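Side-chain contacts in protein argonaute (Marinitoga piezophila, PDB 5I4A), which uses short single-stranded RNA guides with a 5'-hydroxyl end to bind complementary DNA or RNA targets and cleave them: residues 387-390 / 391-395; 418-421 / 422-426; 622-625 / 626-630; 630-633 / 634-637. One frame throughout, in Å; residues are numbered along the deposited sequence.

Interaction 1: residues 387-390 / 391-395; sequences DPLV and RNFPD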
loop_
_atom_site.group_PDB
_atom_site.type_symbol
_atom_site.label_atom_id
_atom_site.label_comp_id
_atom_site.label_asym_id
_atom_site.label_seq_id
_atom_site.Cartn_x
_atom_site.Cartn_y
_atom_site.Cartn_z
ATOM N N ASP A 387 17.915 10.546 0.281
ATOM C CA ASP A 387 17.413 11.910 0.118
ATOM C C ASP A 387 18.507 12.936 -0.152
ATOM O O ASP A 387 18.333 13.754 -1.070
ATOM C CB ASP A 387 16.587 12.308 1.350
ATOM C CG ASP A 387 15.173 11.762 1.309
ATOM O OD1 ASP A 387 14.604 11.654 0.201
ATOM O OD2 ASP A 387 14.628 11.446 2.386
ATOM N N PRO A 388 19.631 12.965 0.582
ATOM C CA PRO A 388 20.667 13.966 0.265
ATOM C C PRO A 388 21.164 13.899 -1.169
ATOM O O PRO A 388 21.362 14.946 -1.799
ATOM C CB PRO A 388 21.783 13.636 1.266
ATOM C CG PRO A 388 21.094 12.983 2.399
ATOM C CD PRO A 388 19.981 12.190 1.789
ATOM N N LEU A 389 21.364 12.694 -1.706
ATOM C CA LEU A 389 21.843 12.561 -3.078
ATOM C C LEU A 389 20.894 13.246 -4.055
ATOM O O LEU A 389 21.325 14.020 -4.917
ATOM C CB LEU A 389 22.011 11.081 -3.427
ATOM C CG LEU A 389 22.407 10.750 -4.867
ATOM C CD1 LEU A 389 23.732 11.406 -5.224
ATOM C CD2 LEU A 389 22.480 9.244 -5.065
ATOM N N VAL A 390 19.592 12.977 -3.927
ATOM C CA VAL A 390 18.606 13.643 -4.774
ATOM C C VAL A 390 18.569 15.136 -4.479
ATOM O O VAL A 390 18.503 15.967 -5.393
ATOM C CB VAL A 390 17.223 12.997 -4.572
ATOM C CG1 VAL A 390 16.200 13.606 -5.522
ATOM C CG2 VAL A 390 17.308 11.492 -4.740
ATOM N N ARG A 391 18.624 15.498 -3.196
ATOM C CA ARG A 391 18.456 16.887 -2.780
ATOM C C ARG A 391 19.601 17.768 -3.268
ATOM O O ARG A 391 19.380 18.915 -3.673
ATOM C CB ARG A 391 18.335 16.931 -1.257
ATOM C CG ARG A 391 18.249 18.291 -0.596
ATOM C CD ARG A 391 17.776 18.080 0.839
ATOM N NE ARG A 391 18.141 19.152 1.756
ATOM C CZ ARG A 391 17.731 19.217 3.019
ATOM N NH1 ARG A 391 16.934 18.274 3.509
ATOM N NH2 ARG A 391 18.110 20.224 3.793
ATOM N N ASN A 392 20.828 17.249 -3.249
ATOM C CA ASN A 392 22.009 18.040 -3.567
ATOM C C ASN A 392 22.450 17.911 -5.017
ATOM O O ASN A 392 23.322 18.672 -5.454
ATOM C CB ASN A 392 23.166 17.640 -2.650
ATOM C CG ASN A 392 22.793 17.723 -1.188
ATOM O OD1 ASN A 392 22.041 18.607 -0.781
ATOM N ND2 ASN A 392 23.308 16.793 -0.391
ATOM N N PHE A 393 21.874 16.980 -5.769
ATOM C CA PHE A 393 22.313 16.753 -7.132
ATOM C C PHE A 393 21.903 17.919 -8.029
ATOM O O PHE A 393 20.869 18.553 -7.800
ATOM C CB PHE A 393 21.725 15.455 -7.667
ATOM C CG PHE A 393 22.666 14.692 -8.537
ATOM C CD1 PHE A 393 23.767 14.053 -7.991
ATOM C CD2 PHE A 393 22.459 14.617 -9.900
ATOM C CE1 PHE A 393 24.641 13.353 -8.791
ATOM C CE2 PHE A 393 23.329 13.924 -10.702
ATOM C CZ PHE A 393 24.421 13.288 -10.149
ATOM N N PRO A 394 22.707 18.232 -9.048
ATOM C CA PRO A 394 22.333 19.305 -9.979
ATOM C C PRO A 394 20.984 19.020 -10.622
ATOM O O PRO A 394 20.718 17.907 -11.084
ATOM C CB PRO A 394 23.471 19.295 -11.008
ATOM C CG PRO A 394 24.628 18.678 -10.293
ATOM C CD PRO A 394 24.037 17.672 -9.352
ATOM N N ASP A 395 20.126 20.039 -10.644
ATOM C CA ASP A 395 18.752 19.858 -11.089
ATOM C C ASP A 395 18.623 19.752 -12.601
ATOM O O ASP A 395 17.573 19.325 -13.090
ATOM C CB ASP A 395 17.879 21.006 -10.577
ATOM C CG ASP A 395 17.809 21.050 -9.064
ATOM O OD1 ASP A 395 17.808 19.970 -8.435
ATOM O OD2 ASP A 395 17.763 22.163 -8.502
#
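Arg391 and Asn392 give their backbone N-H groups to the carbonyl oxygens of Asp387 and Pro388, the i to i+4 bonds of a short helix, and a weak bond from Phe393 N to Leu389 O at an angle of 123° marks where it frays. Pro388 suits its place in the first turn, where a residue with no N-H to give costs no helical bond. On the buried side Leu389 and Phe393 lie next to each other and point the same way, with Leu389 CD1 3.8 Å from Phe393 CD1. Phe393 CB stands 3.1 Å from Leu389 O, placed there by the backbone; beyond it chi1, at an unusual -142°, turns the ring to the side of Leu389. Pro394 CD lies over one face of this ring, toward its rim, 3.3 Å above the plane, and Phe301 meets the ring edge-to-face. Asn392 folds its side chain back over the turn until ND2 is 3.0 Å from Pro388 O; the angle is too poor for a hydrogen bond, and ND2 bonds weakly to Phe358 O instead. Arg391 suits the exposed flank because its long chain, extended from CG to NE, carries the guanidinium away from the turn. Leu389 and Phe393 both press on strands 374-379 and 398-403, an apolar seat on the parallel sheet typical of the connecting helix in a beta-alpha-beta crossover, here within the Mid domain.

Interaction 2: residues 418-421 / 422-426; sequences YVYK and MGNFI. With nucleotides of chain B.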
loop_
_atom_site.group_PDB
_atom_site.type_symbol
_atom_site.label_atom_id
_atom_site.label_comp_id
_atom_site.label_asym_id
_atom_site.label_seq_id
_atom_site.Cartn_x
_atom_site.Cartn_y
_atom_site.Cartn_z
ATOM N N TYR A 418 17.457 -0.912 -16.977
ATOM C CA TYR A 418 18.072 0.388 -16.732
ATOM C C TYR A 418 17.875 1.322 -17.924
ATOM O O TYR A 418 17.512 2.493 -17.757
ATOM C CB TYR A 418 19.553 0.170 -16.423
ATOM C CG TYR A 418 20.322 1.348 -15.872
ATOM C CD1 TYR A 418 19.781 2.177 -14.895
ATOM C CD2 TYR A 418 21.618 1.600 -16.300
ATOM C CE1 TYR A 418 20.507 3.243 -14.384
ATOM C CE2 TYR A 418 22.347 2.653 -15.793
ATOM C CZ TYR A 418 21.790 3.475 -14.838
ATOM O OH TYR A 418 22.521 4.527 -14.340
ATOM N N VAL A 419 18.083 0.811 -19.141
ATOM C CA VAL A 419 17.890 1.634 -20.332
ATOM C C VAL A 419 16.414 1.957 -20.527
ATOM O O VAL A 419 16.058 3.054 -20.974
ATOM C CB VAL A 419 18.484 0.941 -21.571
ATOM C CG1 VAL A 419 18.283 1.802 -22.812
ATOM C CG2 VAL A 419 19.962 0.653 -21.363
ATOM N N TYR A 420 15.532 1.005 -20.208
ATOM C CA TYR A 420 14.101 1.274 -20.282
ATOM C C TYR A 420 13.715 2.422 -19.359
ATOM O O TYR A 420 12.972 3.330 -19.753
ATOM C CB TYR A 420 13.307 0.011 -19.936
ATOM C CG TYR A 420 11.810 0.218 -19.984
ATOM C CD1 TYR A 420 11.119 0.725 -18.886
ATOM C CD2 TYR A 420 11.086 -0.083 -21.130
ATOM C CE1 TYR A 420 9.754 0.929 -18.932
ATOM C CE2 TYR A 420 9.720 0.113 -21.183
ATOM C CZ TYR A 420 9.059 0.618 -20.080
ATOM O OH TYR A 420 7.698 0.815 -20.127
ATOM N N LYS A 421 14.198 2.383 -18.113
ATOM C CA LYS A 421 13.910 3.452 -17.162
ATOM C C LYS A 421 14.361 4.806 -17.698
ATOM O O LYS A 421 13.647 5.808 -17.568
ATOM C CB LYS A 421 14.590 3.158 -15.824
ATOM C CG LYS A 421 14.452 4.277 -14.806
ATOM C CD LYS A 421 15.130 3.935 -13.494
ATOM C CE LYS A 421 14.802 4.979 -12.442
ATOM N NZ LYS A 421 15.359 4.650 -11.093
ATOM N N MET A 422 15.548 4.851 -18.308
ATOM C CA MET A 422 16.035 6.094 -18.899
ATOM C C MET A 422 15.071 6.612 -19.957
ATOM O O MET A 422 14.729 7.801 -19.974
ATOM C CB MET A 422 17.423 5.878 -19.495
ATOM C CG MET A 422 18.504 5.621 -18.470
ATOM S SD MET A 422 20.094 5.362 -19.269
ATOM C CE MET A 422 21.145 5.130 -17.846
ATOM N N GLY A 423 14.616 5.728 -20.849
ATOM C CA GLY A 423 13.604 6.129 -21.814
ATOM C C GLY A 423 12.337 6.615 -21.143
ATOM O O GLY A 423 11.750 7.621 -21.550
ATOM N N ASN A 424 11.909 5.913 -20.089
ATOM C CA ASN A 424 10.746 6.328 -19.315
ATOM C C ASN A 424 10.900 7.746 -18.774
ATOM O O ASN A 424 9.905 8.468 -18.637
ATOM C CB ASN A 424 10.523 5.336 -18.169
ATOM C CG ASN A 424 9.056 5.107 -17.861
ATOM O OD1 ASN A 424 8.210 5.125 -18.753
ATOM N ND2 ASN A 424 8.751 4.884 -16.588
ATOM N N PHE A 425 12.128 8.167 -18.467
ATOM C CA PHE A 425 12.382 9.474 -17.872
ATOM C C PHE A 425 12.624 10.571 -18.900
ATOM O O PHE A 425 12.875 11.716 -18.512
ATOM C CB PHE A 425 13.578 9.402 -16.917
ATOM C CG PHE A 425 13.209 9.043 -15.507
ATOM C CD1 PHE A 425 12.794 7.761 -15.188
ATOM C CD2 PHE A 425 13.285 9.987 -14.495
ATOM C CE1 PHE A 425 12.457 7.428 -13.890
ATOM C CE2 PHE A 425 12.951 9.661 -13.195
ATOM C CZ PHE A 425 12.536 8.380 -12.892
ATOM N N ILE A 426 12.556 10.259 -20.190
ATOM C CA ILE A 426 12.653 11.260 -21.249
ATOM C C ILE A 426 11.233 11.631 -21.663
ATOM O O ILE A 426 10.520 10.780 -22.223
ATOM C CB ILE A 426 13.471 10.747 -22.440
ATOM C CG1 ILE A 426 14.930 10.558 -22.024
ATOM C CG2 ILE A 426 13.372 11.715 -23.610
ATOM C CD1 ILE A 426 15.766 9.776 -23.019
ATOM P P A B 2 19.917 -0.504 -8.439
ATOM O OP1 A B 2 19.340 -1.519 -7.527
ATOM O OP2 A B 2 21.272 -0.710 -9.009
ATOM O "O5'" A B 2 18.888 -0.333 -9.641
ATOM C "C5'" A B 2 19.082 0.643 -10.654
ATOM C "C4'" A B 2 18.130 0.417 -11.797
ATOM O "O4'" A B 2 18.507 -0.800 -12.495
ATOM C "C3'" A B 2 16.682 0.185 -11.394
ATOM O "O3'" A B 2 15.965 1.387 -11.171
ATOM C "C2'" A B 2 16.144 -0.658 -12.540
ATOM O "O2'" A B 2 15.870 0.145 -13.678
ATOM C "C1'" A B 2 17.356 -1.534 -12.847
ATOM N N9 A B 2 17.349 -2.770 -12.042
ATOM C C8 A B 2 18.140 -3.068 -10.962
ATOM N N7 A B 2 17.909 -4.251 -10.442
ATOM C C5 A B 2 16.890 -4.762 -11.238
ATOM C C6 A B 2 16.189 -5.980 -11.213
ATOM N N6 A B 2 16.417 -6.949 -10.320
ATOM N N1 A B 2 15.230 -6.170 -12.147
ATOM C C2 A B 2 15.001 -5.202 -13.041
ATOM N N3 A B 2 15.597 -4.016 -13.159
ATOM C C4 A B 2 16.539 -3.860 -12.221
ATOM P P U B 3 14.777 1.414 -10.093
ATOM O OP1 U B 3 14.124 2.747 -10.129
ATOM O OP2 U B 3 15.293 0.893 -8.805
ATOM O "O5'" U B 3 13.742 0.356 -10.668
ATOM C "C5'" U B 3 12.980 -0.455 -9.796
ATOM C "C4'" U B 3 12.295 -1.568 -10.542
ATOM O "O4'" U B 3 13.260 -2.587 -10.912
ATOM C "C3'" U B 3 11.239 -2.317 -9.749
ATOM O "O3'" U B 3 9.987 -1.659 -9.775
ATOM C "C2'" U B 3 11.213 -3.681 -10.417
ATOM O "O2'" U B 3 10.447 -3.638 -11.608
ATOM C "C1'" U B 3 12.685 -3.869 -10.786
ATOM N N1 U B 3 13.421 -4.601 -9.732
ATOM C C2 U B 3 13.139 -5.943 -9.537
ATOM O O2 U B 3 12.319 -6.565 -10.191
ATOM N N3 U B 3 13.861 -6.539 -8.534
ATOM C C4 U B 3 14.811 -5.951 -7.730
ATOM O O4 U B 3 15.378 -6.628 -6.871
ATOM C C5 U B 3 15.045 -4.565 -7.992
ATOM C C6 U B 3 14.356 -3.955 -8.961
HETATM O O HOH W 1 6.317 2.895 -19.119
#
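Lys421 runs fully extended beside the ring of Phe425 and ends in a strikingly short hydrogen bond to the guide RNA, its NZ only 2.5 Å from OP1 of U3 of chain B. A second, weak bond joins the same NZ to O3' of A2 of chain B, and Leu638 O takes a third. The aliphatic part of the lysine is not idle: its CE lies 3.7 Å from Phe425 CE1, and the two side chains point the same way. With CG anti to the backbone N (chi1 175°) and every later torsion also near 180°, the chain attains the full length needed to reach the phosphate. Phe425 also turns a ring edge to the backbone, CD1 standing 3.2 Å from Lys421 O. On a neighbouring flank, Met422 lays its methyl over a face of Tyr418 in a CH-pi contact, CE 3.7 Å from the ring centroid; the hydroxyl of Tyr418 is held by Gln400 O. A water bridges Tyr420 OH and Asn424 OD1, donating to the latter at 2.9 Å. Cut back to an alanine, position 421 would probably leave the U3 phosphate without its positive mate and uncover the flank of Phe425. A cation packed on hydrocarbon and bonded to three oxygens, one of them weakly, is likely to attract the guide backbone near its 5' end, and since the RNA atoms bonded are of phosphate and sugar, probably with little regard to the base.

Interaction 3: residues 622-625 / 626-630; sequences PLHI and ANKVA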
loop_
_atom_site.group_PDB
_atom_site.type_symbol
_atom_site.label_atom_id
_atom_site.label_comp_id
_atom_site.label_asym_id
_atom_site.label_seq_id
_atom_site.Cartn_x
_atom_site.Cartn_y
_atom_site.Cartn_z
ATOM N N PRO A 622 -2.000 7.163 -11.238
ATOM C CA PRO A 622 -2.102 8.390 -10.424
ATOM C C PRO A 622 -2.046 8.130 -8.927
ATOM O O PRO A 622 -1.416 8.903 -8.194
ATOM C CB PRO A 622 -3.450 8.985 -10.856
ATOM C CG PRO A 622 -4.191 7.868 -11.507
ATOM C CD PRO A 622 -3.140 7.036 -12.163
ATOM N N LEU A 623 -2.684 7.059 -8.450
ATOM C CA LEU A 623 -2.603 6.722 -7.031
ATOM C C LEU A 623 -1.220 6.212 -6.663
ATOM O O LEU A 623 -0.709 6.515 -5.577
ATOM C CB LEU A 623 -3.660 5.679 -6.672
ATOM C CG LEU A 623 -5.038 6.182 -6.255
ATOM C CD1 LEU A 623 -5.811 5.039 -5.637
ATOM C CD2 LEU A 623 -4.914 7.337 -5.280
ATOM N N HIS A 624 -0.611 5.413 -7.542
ATOM C CA HIS A 624 0.759 4.965 -7.311
ATOM C C HIS A 624 1.697 6.151 -7.130
ATOM O O HIS A 624 2.543 6.157 -6.226
ATOM C CB HIS A 624 1.222 4.090 -8.472
ATOM C CG HIS A 624 2.653 3.665 -8.373
ATOM N ND1 HIS A 624 3.048 2.536 -7.688
ATOM C CD2 HIS A 624 3.785 4.225 -8.861
ATOM C CE1 HIS A 624 4.361 2.415 -7.763
ATOM N NE2 HIS A 624 4.832 3.428 -8.469
ATOM N N ILE A 625 1.554 7.172 -7.974
ATOM C CA ILE A 625 2.384 8.365 -7.854
ATOM C C ILE A 625 2.095 9.088 -6.545
ATOM O O ILE A 625 3.014 9.465 -5.807
ATOM C CB ILE A 625 2.162 9.290 -9.064
ATOM C CG1 ILE A 625 2.508 8.567 -10.369
ATOM C CG2 ILE A 625 2.980 10.554 -8.914
ATOM C CD1 ILE A 625 1.826 9.156 -11.588
ATOM N N ALA A 626 0.811 9.288 -6.237
ATOM C CA ALA A 626 0.439 10.040 -5.043
ATOM C C ALA A 626 0.966 9.375 -3.778
ATOM O O ALA A 626 1.488 10.052 -2.885
ATOM C CB ALA A 626 -1.080 10.200 -4.974
ATOM N N ASN A 627 0.840 8.049 -3.682
ATOM C CA ASN A 627 1.405 7.343 -2.536
ATOM C C ASN A 627 2.918 7.515 -2.476
ATOM O O ASN A 627 3.479 7.784 -1.407
ATOM C CB ASN A 627 1.044 5.857 -2.589
ATOM C CG ASN A 627 -0.417 5.590 -2.263
ATOM O OD1 ASN A 627 -1.144 6.483 -1.822
ATOM N ND2 ASN A 627 -0.849 4.352 -2.463
ATOM N N LYS A 628 3.596 7.371 -3.619
ATOM C CA LYS A 628 5.055 7.420 -3.633
ATOM C C LYS A 628 5.576 8.813 -3.296
ATOM O O LYS A 628 6.519 8.954 -2.509
ATOM C CB LYS A 628 5.587 6.968 -4.995
ATOM C CG LYS A 628 5.832 5.473 -5.105
ATOM C CD LYS A 628 6.895 5.027 -4.117
ATOM C CE LYS A 628 7.206 3.546 -4.253
ATOM N NZ LYS A 628 8.118 3.265 -5.396
ATOM N N VAL A 629 4.979 9.855 -3.882
ATOM C CA VAL A 629 5.460 11.212 -3.635
ATOM C C VAL A 629 5.189 11.631 -2.195
ATOM O O VAL A 629 5.994 12.339 -1.579
ATOM C CB VAL A 629 4.836 12.193 -4.646
ATOM C CG1 VAL A 629 5.200 13.627 -4.296
ATOM C CG2 VAL A 629 5.306 11.859 -6.054
ATOM N N ALA A 630 4.065 11.193 -1.628
ATOM C CA ALA A 630 3.768 11.513 -0.237
ATOM C C ALA A 630 4.693 10.792 0.734
ATOM O O ALA A 630 4.831 11.227 1.882
ATOM C CB ALA A 630 2.313 11.167 0.085
#
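His624 sets CG anti to its own backbone N (chi1 176°), which carries the ring along the helix to the side of Lys628, whose chain bends at chi2 (-62°) and again at chi4 to run alongside the imidazole. Both belong to helix 621-631 of the PIWI domain, which has the RNase H fold. Lys628 CG sits over one face of the His624 ring, near its rim, 4.1 Å from NE2. The charged end does not touch the imidazole: Lys628 NZ stays 4.5 Å from His624 NE2 and makes a cation-pi contact with Tyr639, while His624 also meets the ring of Tyr617. Regular i to i+4 bonds hold the frame, the one from Asn627 N to Leu623 O being almost straight at 173°. They fix the place of Asn627, inferred to be an active-site residue and a ligand of the second manganese ion; its side chain comes within about 3 Å, between nearest atoms, of those of Asp449 and Asp519. Ala626, with nothing beyond CB, fits where that atom packs on the backbone 3.5 Å from Pro622 O. Branched apolar residues suit the buried side, where Ile625 and Val629 rest on strands 458-466 and 472-482. There the two side chains point the same way, and Ile625 CG2 lies 3.9 Å from Val629 CG2.

Interaction 4: residues 630-633 / 634-637; sequences ALTD and YEWK. With nucleotides of chain B.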
loop_
_atom_site.group_PDB
_atom_site.type_symbol
_atom_site.label_atom_id
_atom_site.label_comp_id
_atom_site.label_asym_id
_atom_site.label_seq_id
_atom_site.Cartn_x
_atom_site.Cartn_y
_atom_site.Cartn_z
ATOM N N ALA A 630 4.065 11.193 -1.628
ATOM C CA ALA A 630 3.768 11.513 -0.237
ATOM C C ALA A 630 4.693 10.792 0.734
ATOM O O ALA A 630 4.831 11.227 1.882
ATOM C CB ALA A 630 2.313 11.167 0.085
ATOM N N LEU A 631 5.345 9.718 0.292
ATOM C CA LEU A 631 6.112 8.877 1.201
ATOM C C LEU A 631 7.461 9.491 1.578
ATOM O O LEU A 631 7.949 9.250 2.688
ATOM C CB LEU A 631 6.298 7.493 0.572
ATOM C CG LEU A 631 6.384 6.279 1.500
ATOM C CD1 LEU A 631 5.859 5.042 0.794
ATOM C CD2 LEU A 631 7.813 6.056 1.961
ATOM N N THR A 632 8.076 10.277 0.691
ATOM C CA THR A 632 9.411 10.813 0.928
ATOM C C THR A 632 9.488 12.257 0.449
ATOM O O THR A 632 8.641 12.733 -0.312
ATOM C CB THR A 632 10.500 9.987 0.221
ATOM O OG1 THR A 632 10.240 9.963 -1.189
ATOM C CG2 THR A 632 10.538 8.555 0.749
ATOM N N ASP A 633 10.541 12.945 0.897
ATOM C CA ASP A 633 10.776 14.331 0.512
ATOM C C ASP A 633 11.445 14.438 -0.855
ATOM O O ASP A 633 11.128 15.343 -1.637
ATOM C CB ASP A 633 11.633 15.017 1.572
ATOM C CG ASP A 633 10.886 15.245 2.866
ATOM O OD1 ASP A 633 9.730 15.725 2.822
ATOM O OD2 ASP A 633 11.461 14.941 3.929
ATOM N N TYR A 634 12.382 13.536 -1.151
ATOM C CA TYR A 634 13.121 13.575 -2.413
ATOM C C TYR A 634 13.279 12.224 -3.088
ATOM O O TYR A 634 13.448 12.193 -4.312
ATOM C CB TYR A 634 14.519 14.168 -2.199
ATOM C CG TYR A 634 14.529 15.599 -1.725
ATOM C CD1 TYR A 634 14.532 16.649 -2.633
ATOM C CD2 TYR A 634 14.550 15.902 -0.369
ATOM C CE1 TYR A 634 14.549 17.960 -2.206
ATOM C CE2 TYR A 634 14.563 17.211 0.068
ATOM C CZ TYR A 634 14.567 18.235 -0.854
ATOM O OH TYR A 634 14.583 19.540 -0.420
ATOM N N GLU A 635 13.229 11.113 -2.349
ATOM C CA GLU A 635 13.528 9.807 -2.922
ATOM C C GLU A 635 12.602 9.465 -4.080
ATOM O O GLU A 635 13.019 8.785 -5.025
ATOM C CB GLU A 635 13.440 8.740 -1.833
ATOM C CG GLU A 635 13.750 7.330 -2.294
ATOM C CD GLU A 635 13.470 6.302 -1.216
ATOM O OE1 GLU A 635 13.025 5.185 -1.553
ATOM O OE2 GLU A 635 13.691 6.619 -0.028
ATOM N N TRP A 636 11.353 9.938 -4.041
ATOM C CA TRP A 636 10.396 9.600 -5.089
ATOM C C TRP A 636 10.830 10.108 -6.456
ATOM O O TRP A 636 10.355 9.591 -7.474
ATOM C CB TRP A 636 9.011 10.152 -4.742
ATOM C CG TRP A 636 8.937 11.653 -4.674
ATOM C CD1 TRP A 636 8.987 12.427 -3.551
ATOM C CD2 TRP A 636 8.786 12.560 -5.777
ATOM N NE1 TRP A 636 8.881 13.757 -3.884
ATOM C CE2 TRP A 636 8.753 13.864 -5.244
ATOM C CE3 TRP A 636 8.672 12.395 -7.162
ATOM C CZ2 TRP A 636 8.617 14.996 -6.046
ATOM C CZ3 TRP A 636 8.537 13.520 -7.956
ATOM C CH2 TRP A 636 8.509 14.802 -7.396
ATOM N N LYS A 637 11.713 11.108 -6.503
ATOM C CA LYS A 637 12.206 11.607 -7.781
ATOM C C LYS A 637 13.007 10.555 -8.536
ATOM O O LYS A 637 13.196 10.688 -9.750
ATOM C CB LYS A 637 13.063 12.857 -7.571
ATOM C CG LYS A 637 12.286 14.164 -7.471
ATOM C CD LYS A 637 13.233 15.355 -7.593
ATOM C CE LYS A 637 12.494 16.637 -7.955
ATOM N NZ LYS A 637 11.799 17.249 -6.790
ATOM O "O5'" U B 1 16.240 3.185 -7.270
ATOM C "C5'" U B 1 17.387 3.625 -7.990
ATOM C "C4'" U B 1 18.656 2.993 -7.470
ATOM O "O4'" U B 1 18.960 3.539 -6.159
ATOM C "C3'" U B 1 18.617 1.474 -7.311
ATOM O "O3'" U B 1 19.875 0.911 -7.681
ATOM C "C2'" U B 1 18.383 1.282 -5.815
ATOM O "O2'" U B 1 18.899 0.075 -5.295
ATOM C "C1'" U B 1 19.093 2.494 -5.215
ATOM N N1 U B 1 18.479 2.949 -3.961
ATOM C C2 U B 1 19.246 3.044 -2.815
ATOM O O2 U B 1 20.435 2.771 -2.784
ATOM N N3 U B 1 18.565 3.477 -1.701
ATOM C C4 U B 1 17.222 3.810 -1.626
ATOM O O4 U B 1 16.742 4.185 -0.557
ATOM C C5 U B 1 16.503 3.681 -2.853
ATOM C C6 U B 1 17.143 3.264 -3.948
HETATM O O HOH W 2 8.496 15.944 -1.685
#
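The turn that follows helix 621-631 in the PIWI domain folds back on itself here, with Thr632 facing Glu635 and Trp636. Thr632 OG1 stands between its backbone N and carbonyl carbon (chi1 59°), from where it accepts a weak hydrogen bond from Trp636 N at 3.1 Å. A threonine suits the spot because it brings a methyl along with the hydroxyl: CG2 packs 3.9 Å from Glu635 CB, on the hydrocarbon part of a side chain that crosses it at an angle. The carboxylate of Glu635 is directed by Tyr639, whose hydroxyl bonds OE1, and Glu635 OE2 stops 3.9 Å from O4 of U1 of chain B, the first guide nucleotide. Trp636 presents the edge of its indole to the turn, CD1 3.3 Å from Thr632 O and near the ring plane. Its NE1 gives a hydrogen bond to a water, and that water in turn donates to Asp633 O at 2.7 Å, so the indole N-H and the turn carbonyl share one partner. Tyr634 sets a ring face against the preceding peptide, with CG 3.4 Å from Asp633 O, and extends toward Val390 and Arg391. With an alanine here in place of Tyr634, the Asp633 peptide would probably lose its cover and a gap would open beside Arg391. Asp633 itself turns outward to a salt bridge with Lys479. Such a C-terminal PIWI segment, lying against the Mid domain beside the guide's 5' end, is characteristic of the Mid-PIWI lobe of Argonautes.

Overall arrangement
All four contacts are local, each spanning about a turn of chain and closing no long loop; they follow in series, neither nesting nor crossing. Interaction 1 ends the helix between two parallel Mid-domain strands, and interaction 2 finishes helix 412-424 of the same domain; their nearest atoms are about 9 Å apart. The chain then passes through most of the PIWI domain before interaction 3, on helix 621-631, which hands Ala630 on to interaction 4. That last turn is one point of junction: residues 634-637 touch helix 387-392 and Phe425 as well as Lys628 and Val629, joining the catalytic PIWI domain to the guide-binding Mid domain.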